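Local structure of aldehyde dehydrogenase (Burkholderia thailandensis, 5J6B) at residues A[341-344]-A[345-349]; A[380-383]-A[384-388]. The protein probably oxidises aldehydes to the corresponding carboxylic acids with NADP as the electron acceptor, as a member of the aldehyde dehydrogenase family. One frame throughout, in Å; residues are numbered along the deposited sequence.

Interaction 1 (A[341-344]-A[345-349]); sequences ARRL and AGWME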
ATOM      1  N   ALA A 341       4.523 -45.761  -7.846  1.00 28.75           N
ATOM      2  CA  ALA A 341       4.143 -46.166  -9.195  1.00 24.21           C
ATOM      3  C   ALA A 341       3.044 -47.223  -9.163  1.00 27.76           C
ATOM      4  O   ALA A 341       2.105 -47.173  -9.967  1.00 26.76           O
ATOM      5  CB  ALA A 341       5.369 -46.685  -9.957  1.00 23.97           C
ATOM      6  N   ARG A 342       3.141 -48.193  -8.239  1.00 26.08           N
ATOM      7  CA  ARG A 342       2.087 -49.206  -8.116  1.00 26.65           C
ATOM      8  C   ARG A 342       0.756 -48.587  -7.704  1.00 24.58           C
ATOM      9  O   ARG A 342      -0.298 -48.968  -8.227  1.00 24.97           O
ATOM     10  CB  ARG A 342       2.488 -50.290  -7.116  1.00 31.30           C
ATOM     11  CG  ARG A 342       3.411 -51.356  -7.692  1.00 40.81           C
ATOM     12  CD  ARG A 342       3.370 -52.632  -6.865  1.00 48.04           C
ATOM     13  NE  ARG A 342       3.690 -52.390  -5.460  1.00 52.10           N
ATOM     14  CZ  ARG A 342       4.928 -52.325  -4.976  1.00 55.67           C
ATOM     15  NH1 ARG A 342       5.967 -52.471  -5.789  1.00 57.26           N
ATOM     16  NH2 ARG A 342       5.130 -52.107  -3.682  1.00 54.60           N
ATOM     17  N   ARG A 343       0.780 -47.636  -6.762  1.00 26.19           N
ATOM     18  CA  ARG A 343      -0.443 -46.922  -6.401  1.00 28.32           C
ATOM     19  C   ARG A 343      -1.111 -46.326  -7.633  1.00 30.19           C
ATOM     20  O   ARG A 343      -2.304 -46.551  -7.886  1.00 25.18           O
ATOM     21  CB  ARG A 343      -0.150 -45.810  -5.386  1.00 26.29           C
ATOM     22  CG  ARG A 343      -1.281 -44.739  -5.351  1.00 24.48           C
ATOM     23  CD  ARG A 343      -0.942 -43.541  -4.474  1.00 26.63           C
ATOM     24  NE  ARG A 343       0.218 -42.805  -4.979  1.00 29.07           N
ATOM     25  CZ  ARG A 343       0.192 -41.980  -6.022  1.00 25.00           C
ATOM     26  NH1 ARG A 343       1.310 -41.363  -6.407  1.00 23.00           N
ATOM     27  NH2 ARG A 343      -0.944 -41.780  -6.694  1.00 22.33           N
ATOM     28  N   LEU A 344      -0.345 -45.558  -8.412  1.00 22.08           N
ATOM     29  CA  LEU A 344      -0.908 -44.868  -9.567  1.00 26.58           C
ATOM     30  C   LEU A 344      -1.342 -45.856 -10.641  1.00 28.34           C
ATOM     31  O   LEU A 344      -2.402 -45.685 -11.259  1.00 22.92           O
ATOM     32  CB  LEU A 344       0.107 -43.869 -10.127  1.00 20.55           C
ATOM     33  CG  LEU A 344      -0.399 -43.025 -11.298  1.00 26.86           C
ATOM     34  CD1 LEU A 344      -1.661 -42.277 -10.914  1.00 19.58           C
ATOM     35  CD2 LEU A 344       0.675 -42.045 -11.768  1.00 22.33           C
ATOM     36  N   ALA A 345      -0.538 -46.900 -10.872  1.00 23.00           N
ATOM     37  CA  ALA A 345      -0.895 -47.914 -11.860  1.00 29.76           C
ATOM     38  C   ALA A 345      -2.207 -48.606 -11.503  1.00 28.55           C
ATOM     39  O   ALA A 345      -3.008 -48.922 -12.391  1.00 29.51           O
ATOM     40  CB  ALA A 345       0.230 -48.943 -11.992  1.00 29.06           C
ATOM     41  N   GLY A 346      -2.445 -48.850 -10.211  1.00 26.83           N
ATOM     42  CA  GLY A 346      -3.701 -49.459  -9.806  1.00 26.57           C
ATOM     43  C   GLY A 346      -4.897 -48.561 -10.069  1.00 25.29           C
ATOM     44  O   GLY A 346      -5.943 -49.022 -10.539  1.00 26.67           O
ATOM     45  N   TRP A 347      -4.769 -47.266  -9.770  1.00 24.15           N
ATOM     46  CA  TRP A 347      -5.842 -46.334 -10.109  1.00 23.61           C
ATOM     47  C   TRP A 347      -6.090 -46.320 -11.611  1.00 27.69           C
ATOM     48  O   TRP A 347      -7.241 -46.294 -12.065  1.00 27.92           O
ATOM     49  CB  TRP A 347      -5.490 -44.922  -9.643  1.00 23.96           C
ATOM     50  CG  TRP A 347      -5.317 -44.737  -8.166  1.00 25.31           C
ATOM     51  CD1 TRP A 347      -5.524 -45.660  -7.173  1.00 26.22           C
ATOM     52  CD2 TRP A 347      -4.916 -43.526  -7.515  1.00 22.72           C
ATOM     53  NE1 TRP A 347      -5.255 -45.092  -5.941  1.00 25.97           N
ATOM     54  CE2 TRP A 347      -4.885 -43.784  -6.128  1.00 26.51           C
ATOM     55  CE3 TRP A 347      -4.568 -42.247  -7.977  1.00 21.69           C
ATOM     56  CZ2 TRP A 347      -4.522 -42.808  -5.194  1.00 21.85           C
ATOM     57  CZ3 TRP A 347      -4.202 -41.276  -7.048  1.00 21.16           C
ATOM     58  CH2 TRP A 347      -4.187 -41.565  -5.671  1.00 21.19           C
ATOM     59  N   MET A 348      -5.008 -46.311 -12.396  1.00 25.10           N
ATOM     60  CA  MET A 348      -5.121 -46.354 -13.851  1.00 26.10           C
ATOM     61  C   MET A 348      -5.840 -47.619 -14.310  1.00 24.70           C
ATOM     62  O   MET A 348      -6.763 -47.561 -15.131  1.00 26.96           O
ATOM     63  CB  MET A 348      -3.724 -46.265 -14.478  1.00 25.89           C
ATOM     64  CG  MET A 348      -3.747 -46.210 -15.989  1.00 30.78           C
ATOM     65  SD  MET A 348      -2.126 -45.913 -16.713  1.00 31.36           S
ATOM     66  CE  MET A 348      -1.335 -47.491 -16.387  1.00 33.58           C
ATOM     67  N   GLU A 349      -5.423 -48.780 -13.789  1.00 25.58           N
ATOM     68  CA  GLU A 349      -6.068 -50.033 -14.160  1.00 29.10           C
ATOM     69  C   GLU A 349      -7.550 -50.028 -13.799  1.00 27.32           C
ATOM     70  O   GLU A 349      -8.382 -50.550 -14.553  1.00 28.11           O
ATOM     71  CB  GLU A 349      -5.351 -51.205 -13.488  1.00 35.27           C
ATOM     72  CG  GLU A 349      -3.978 -51.489 -14.052  1.00 46.48           C
ATOM     73  CD  GLU A 349      -3.109 -52.297 -13.096  1.00 57.61           C
ATOM     74  OE1 GLU A 349      -3.566 -52.588 -11.965  1.00 62.98           O
ATOM     75  OE2 GLU A 349      -1.966 -52.633 -13.473  1.00 57.72           O
TER

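Interaction 2 (A[380-383]-A[384-388]); sequences DQDL and YRKEA. With NDP (NADPH dihydro-nicotinamide-adenine-dinucleotide phosphate), chain F.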
ATOM      1  N   ASP A 380     -15.940 -40.077 -11.199  1.00 24.83           N
ATOM      2  CA  ASP A 380     -15.924 -40.690  -9.876  1.00 27.22           C
ATOM      3  C   ASP A 380     -14.684 -41.546  -9.618  1.00 27.81           C
ATOM      4  O   ASP A 380     -14.516 -42.039  -8.499  1.00 32.91           O
ATOM      5  CB  ASP A 380     -17.182 -41.540  -9.678  1.00 37.15           C
ATOM      6  CG  ASP A 380     -17.309 -42.651 -10.703  1.00 48.40           C
ATOM      7  OD1 ASP A 380     -16.749 -42.526 -11.814  1.00 48.00           O
ATOM      8  OD2 ASP A 380     -17.988 -43.653 -10.399  1.00 56.83           O
ATOM      9  N   GLN A 381     -13.816 -41.728 -10.610  1.00 26.67           N
ATOM     10  CA  GLN A 381     -12.650 -42.600 -10.455  1.00 23.48           C
ATOM     11  C   GLN A 381     -11.587 -41.974  -9.556  1.00 24.47           C
ATOM     12  O   GLN A 381     -11.372 -40.759  -9.556  1.00 21.07           O
ATOM     13  CB  GLN A 381     -12.024 -42.905 -11.820  1.00 22.83           C
ATOM     14  CG  GLN A 381     -12.804 -43.924 -12.645  1.00 24.20           C
ATOM     15  CD  GLN A 381     -12.822 -45.276 -11.984  1.00 33.05           C
ATOM     16  OE1 GLN A 381     -11.798 -45.752 -11.481  1.00 28.64           O
ATOM     17  NE2 GLN A 381     -13.988 -45.894 -11.953  1.00 26.00           N
ATOM     18  N   ASP A 382     -10.895 -42.832  -8.796  1.00 23.86           N
ATOM     19  CA  ASP A 382      -9.729 -42.369  -8.046  1.00 26.89           C
ATOM     20  C   ASP A 382      -8.760 -41.631  -8.951  1.00 20.86           C
ATOM     21  O   ASP A 382      -8.185 -40.608  -8.557  1.00 20.00           O
ATOM     22  CB  ASP A 382      -9.000 -43.541  -7.384  1.00 28.90           C
ATOM     23  CG  ASP A 382      -9.710 -44.069  -6.158  1.00 34.56           C
ATOM     24  OD1 ASP A 382     -10.463 -43.310  -5.511  1.00 38.18           O
ATOM     25  OD2 ASP A 382      -9.497 -45.251  -5.831  1.00 42.30           O
ATOM     26  N   LEU A 383      -8.558 -42.140 -10.172  1.00 24.09           N
ATOM     27  CA  LEU A 383      -7.602 -41.498 -11.074  1.00 24.25           C
ATOM     28  C   LEU A 383      -8.015 -40.065 -11.371  1.00 24.87           C
ATOM     29  O   LEU A 383      -7.166 -39.214 -11.657  1.00 19.82           O
ATOM     30  CB  LEU A 383      -7.471 -42.284 -12.378  1.00 22.75           C
ATOM     31  CG  LEU A 383      -6.296 -41.880 -13.281  1.00 30.02           C
ATOM     32  CD1 LEU A 383      -4.954 -42.190 -12.598  1.00 24.67           C
ATOM     33  CD2 LEU A 383      -6.380 -42.559 -14.647  1.00 24.89           C
ATOM     34  N   TYR A 384      -9.312 -39.776 -11.279  1.00 22.19           N
ATOM     35  CA  TYR A 384      -9.800 -38.430 -11.538  1.00 21.72           C
ATOM     36  C   TYR A 384      -9.726 -37.537 -10.303  1.00 20.43           C
ATOM     37  O   TYR A 384      -9.310 -36.375 -10.400  1.00 20.33           O
ATOM     38  CB  TYR A 384     -11.246 -38.487 -12.053  1.00 19.46           C
ATOM     39  CG  TYR A 384     -11.705 -37.175 -12.650  1.00 23.37           C
ATOM     40  CD1 TYR A 384     -12.254 -36.174 -11.848  1.00 24.22           C
ATOM     41  CD2 TYR A 384     -11.577 -36.923 -14.012  1.00 20.10           C
ATOM     42  CE1 TYR A 384     -12.657 -34.946 -12.388  1.00 21.02           C
ATOM     43  CE2 TYR A 384     -11.992 -35.693 -14.566  1.00 21.26           C
ATOM     44  CZ  TYR A 384     -12.530 -34.712 -13.743  1.00 18.43           C
ATOM     45  OH  TYR A 384     -12.933 -33.492 -14.271  1.00 19.57           O
ATOM     46  N   ARG A 385     -10.125 -38.058  -9.143  1.00 20.59           N
ATOM     47  CA  ARG A 385     -10.449 -37.215  -7.998  1.00 20.75           C
ATOM     48  C   ARG A 385      -9.309 -37.084  -6.999  1.00 19.40           C
ATOM     49  O   ARG A 385      -9.284 -36.108  -6.239  1.00 20.18           O
ATOM     50  CB  ARG A 385     -11.684 -37.762  -7.262  1.00 19.37           C
ATOM     51  CG  ARG A 385     -12.883 -38.011  -8.165  1.00 22.11           C
ATOM     52  CD  ARG A 385     -14.192 -37.927  -7.402  1.00 23.64           C
ATOM     53  NE  ARG A 385     -14.483 -36.578  -6.917  1.00 21.04           N
ATOM     54  CZ  ARG A 385     -15.033 -35.614  -7.655  1.00 21.71           C
ATOM     55  NH1 ARG A 385     -15.340 -35.839  -8.925  1.00 22.70           N
ATOM     56  NH2 ARG A 385     -15.280 -34.420  -7.119  1.00 21.48           N
ATOM     57  N   LYS A 386      -8.402 -38.052  -6.960  1.00 19.57           N
ATOM     58  CA  LYS A 386      -7.266 -38.030  -6.056  1.00 21.95           C
ATOM     59  C   LYS A 386      -6.043 -37.476  -6.772  1.00 17.62           C
ATOM     60  O   LYS A 386      -5.988 -37.422  -8.004  1.00 23.03           O
ATOM     61  CB  LYS A 386      -6.974 -39.432  -5.525  1.00 24.58           C
ATOM     62  CG  LYS A 386      -8.131 -40.040  -4.784  1.00 20.11           C
ATOM     63  CD  LYS A 386      -7.714 -41.371  -4.172  1.00 27.58           C
ATOM     64  CE  LYS A 386      -8.292 -41.516  -2.782  1.00 39.28           C
ATOM     65  NZ  LYS A 386      -9.104 -42.747  -2.675  1.00 41.97           N
ATOM     66  N   GLU A 387      -5.057 -37.065  -5.978  1.00 20.24           N
ATOM     67  CA  GLU A 387      -3.826 -36.500  -6.527  1.00 21.17           C
ATOM     68  C   GLU A 387      -2.997 -37.611  -7.158  1.00 22.89           C
ATOM     69  O   GLU A 387      -2.463 -38.475  -6.454  1.00 24.77           O
ATOM     70  CB  GLU A 387      -3.032 -35.782  -5.441  1.00 16.27           C
ATOM     71  CG  GLU A 387      -1.784 -35.078  -5.979  1.00 18.76           C
ATOM     72  CD  GLU A 387      -1.146 -34.146  -4.964  1.00 23.31           C
ATOM     73  OE1 GLU A 387      -1.185 -34.470  -3.753  1.00 20.89           O
ATOM     74  OE2 GLU A 387      -0.616 -33.089  -5.383  1.00 18.75           O
ATOM     75  N   ALA A 388      -2.875 -37.591  -8.487  1.00 18.77           N
ATOM     76  CA  ALA A 388      -2.106 -38.631  -9.167  1.00 20.94           C
ATOM     77  C   ALA A 388      -0.642 -38.621  -8.723  1.00 22.78           C
ATOM     78  O   ALA A 388      -0.080 -39.664  -8.362  1.00 21.68           O
ATOM     79  CB  ALA A 388      -2.220 -38.455 -10.682  1.00 19.30           C
TER
HETATM   80  PA  NDP F 502       4.438 -36.086   2.672  1.00 24.36           P
HETATM   81  O1A NDP F 502       3.171 -35.512   3.234  1.00 20.41           O
HETATM   82  O2A NDP F 502       4.418 -37.619   2.641  1.00 26.77           O
HETATM   83  O5B NDP F 502       5.699 -35.625   3.516  1.00 26.26           O
HETATM   84  C5B NDP F 502       6.098 -34.237   3.507  1.00 23.68           C
HETATM   85  C4B NDP F 502       6.952 -34.012   4.727  1.00 22.83           C
HETATM   86  O4B NDP F 502       6.159 -34.240   5.914  1.00 21.09           O
HETATM   87  C3B NDP F 502       8.167 -34.945   4.859  1.00 24.15           C
HETATM   88  O3B NDP F 502       9.265 -34.213   5.396  1.00 19.49           O
HETATM   89  C2B NDP F 502       7.670 -35.996   5.855  1.00 21.49           C
HETATM   90  O2B NDP F 502       8.701 -36.661   6.612  1.00 29.71           O
HETATM   91  C1B NDP F 502       6.867 -35.101   6.783  1.00 23.79           C
HETATM   92  N9A NDP F 502       5.921 -35.815   7.640  1.00 20.71           N
HETATM   93  C8A NDP F 502       5.006 -36.768   7.276  1.00 21.54           C
HETATM   94  N7A NDP F 502       4.233 -37.168   8.257  1.00 17.55           N
HETATM   95  C5A NDP F 502       4.677 -36.434   9.348  1.00 21.47           C
HETATM   96  C6A NDP F 502       4.259 -36.381  10.691  1.00 23.58           C
HETATM   97  N6A NDP F 502       3.303 -37.167  11.210  1.00 24.71           N
HETATM   98  N1A NDP F 502       4.884 -35.505  11.508  1.00 23.29           N
HETATM   99  C2A NDP F 502       5.886 -34.766  11.016  1.00 23.83           C
HETATM  100  N3A NDP F 502       6.386 -34.754   9.779  1.00 22.59           N
HETATM  101  C4A NDP F 502       5.723 -35.603   8.982  1.00 23.82           C
HETATM  102  O3  NDP F 502       4.605 -35.600   1.166  1.00 24.91           O
HETATM  103  PN  NDP F 502       5.754 -35.835   0.087  1.00 22.97           P
HETATM  104  O1N NDP F 502       7.090 -35.641   0.717  1.00 19.57           O
HETATM  105  O2N NDP F 502       5.571 -37.221  -0.502  1.00 20.22           O
HETATM  106  O5D NDP F 502       5.463 -34.747  -1.049  1.00 21.32           O
HETATM  107  C5D NDP F 502       4.389 -34.835  -2.002  1.00 24.60           C
HETATM  108  C4D NDP F 502       3.244 -33.973  -1.530  1.00 25.06           C
HETATM  109  O4D NDP F 502       3.686 -32.591  -1.406  1.00 30.80           O
HETATM  110  C3D NDP F 502       2.050 -33.961  -2.499  1.00 29.33           C
HETATM  111  O3D NDP F 502       0.774 -34.016  -1.871  1.00 26.22           O
HETATM  112  C2D NDP F 502       2.233 -32.624  -3.210  1.00 32.58           C
HETATM  113  O2D NDP F 502       1.101 -32.061  -3.854  1.00 34.11           O
HETATM  114  C1D NDP F 502       2.740 -31.767  -2.063  1.00 38.33           C
HETATM  115  N1N NDP F 502       3.359 -30.563  -2.605  1.00 39.87           N
HETATM  116  C2N NDP F 502       2.904 -29.310  -2.266  1.00 36.60           C
HETATM  117  C3N NDP F 502       3.359 -28.184  -2.859  1.00 34.93           C
HETATM  118  C7N NDP F 502       2.920 -26.806  -2.429  1.00 30.84           C
HETATM  119  O7N NDP F 502       3.802 -25.945  -2.268  1.00 24.18           O
HETATM  120  N7N NDP F 502       1.619 -26.552  -2.278  1.00 18.32           N
HETATM  121  C4N NDP F 502       4.322 -28.290  -4.016  1.00 34.00           C
HETATM  122  C5N NDP F 502       4.980 -29.623  -4.030  1.00 36.48           C
HETATM  123  C6N NDP F 502       4.452 -30.665  -3.415  1.00 39.62           C
HETATM  124  P2B NDP F 502       9.533 -37.918   6.010  1.00 24.11           P
HETATM  125  O1X NDP F 502       9.233 -38.099   4.555  1.00 22.18           O
HETATM  126  O2X NDP F 502      10.984 -37.533   6.296  1.00 28.35           O
HETATM  127  O3X NDP F 502       9.085 -39.146   6.828  1.00 25.25           O

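Interaction 1 (A[341-344]-A[345-349])
Arg343 lies over one face of the Trp347 indole, and nearly the whole length of its side chain takes part. Its CG makes a CH-pi contact, 4.1 Å from the centroid of the Trp347 six-membered ring, and its CD rests 3.7 Å from Trp347 CZ2. Farther along the same face, Arg343 NH2 comes within 3.3 Å of Trp347 CZ3. The guanidinium does not lie flat on the indole: the two planes stand 62° apart, and the tryptophan carbons meet the guanidinium at its edge. This makes an off-centre cation-pi pair, with Arg343 CZ 4.8 Å from the centroid of the Trp347 six-membered ring. On the arginine side, CG sits anti to the backbone N (chi1 160°) and a bend at chi3 (63°) turns the guanidinium back along the ring. Leu344 adds an apolar touch, its CD1 reaching Trp347 CE3 at 4.1 Å. All this is packing between neighbours three and four residues apart on the alpha-helix 338-353, whose regular i to i+4 backbone bonds set the spacing. Trp347 N donates to Arg343 O at 3.2 Å, joining the same two residues through the main chain, and one step on Met348 N donates to Leu344 O at 2.9 Å. The guanidinium is also gripped from outside: NH1 forms a salt bridge with Glu340, one turn earlier, and NH2 bonds to the carbonyl oxygen of Ala388, which together should limit its rotation over the ring. Beyond this shell, the indole packs on Asp382 and Leu383 of helix 382-385 and on Lys386 just after it, while Leu344, Ala345 and Met348 lean on Phe369 of strand 368-375.

Interaction 2 (A[380-383]-A[384-388])
The side chains of Asp382, in the first turn of helix 382-385, and Lys386, just past its end, lie alongside each other with their charged ends together; this short helix sits on the crossover of the beta-alpha-beta unit formed with strands 368-375 and 392-398. Lys386 NZ reaches Asp382 OD1 at 3.2 Å in a salt bridge, approaching from above the carboxylate plane, 61° out of it, with the lysine CD following 3.6 Å from the same OD1. To get there the lysine bends at both chi3 and chi4, after leaving the backbone with CG beside its N. The two residues are also tied through the main chain, where Lys386 N donates to Asp382 O at 3.0 Å. Tyr384 meets the start of the turn instead. The carbonyl oxygen of Gln381, the N-cap residue, takes two N-H groups: Arg385 N at 3.0 Å, almost in line with the carbonyl bond, and Tyr384 N at 2.9 Å, standing well above the carbonyl plane. Tyr384 CB lies 3.4 Å from that same Gln381 O, but CG is anti to the backbone N (chi1 -166°), which sends the phenol off the helix, against Val377 and Leu394, where OH bonds to Glu396 and Arg298. At Lys386 the chain leaves helical geometry, and the next residue, Glu387, reaches the NADPH, as the matching glutamate does in other aldehyde dehydrogenases. Its extended side chain spans the two hydroxyls of one ribose: O3D of the NADPH donates to Glu387 OE1 at 2.8 Å, and O2D donates to OE2, which Gly260 N also holds.

In the fold
Both interactions are partly buried and lie side by side, their centres 11 Å apart. Interaction 1 is an aromatic and cation-pi arrangement within one turn of a long helix; interaction 2 spans a brief helix with an ion pair at the more exposed surface and then runs into the cofactor site. They meet where helix 338-353 lies against the 380-388 segment: the arginine of interaction 1 ties to the end of 384-388, and Trp347 CZ3 packs 3.4 Å from Glu387 O. The tryptophan therefore faces the arginine of its own helix and also the backbone of the cofactor-binding Glu387. The Arg343 side chain comes, at its nearest atoms, about 8 Å from the NADPH.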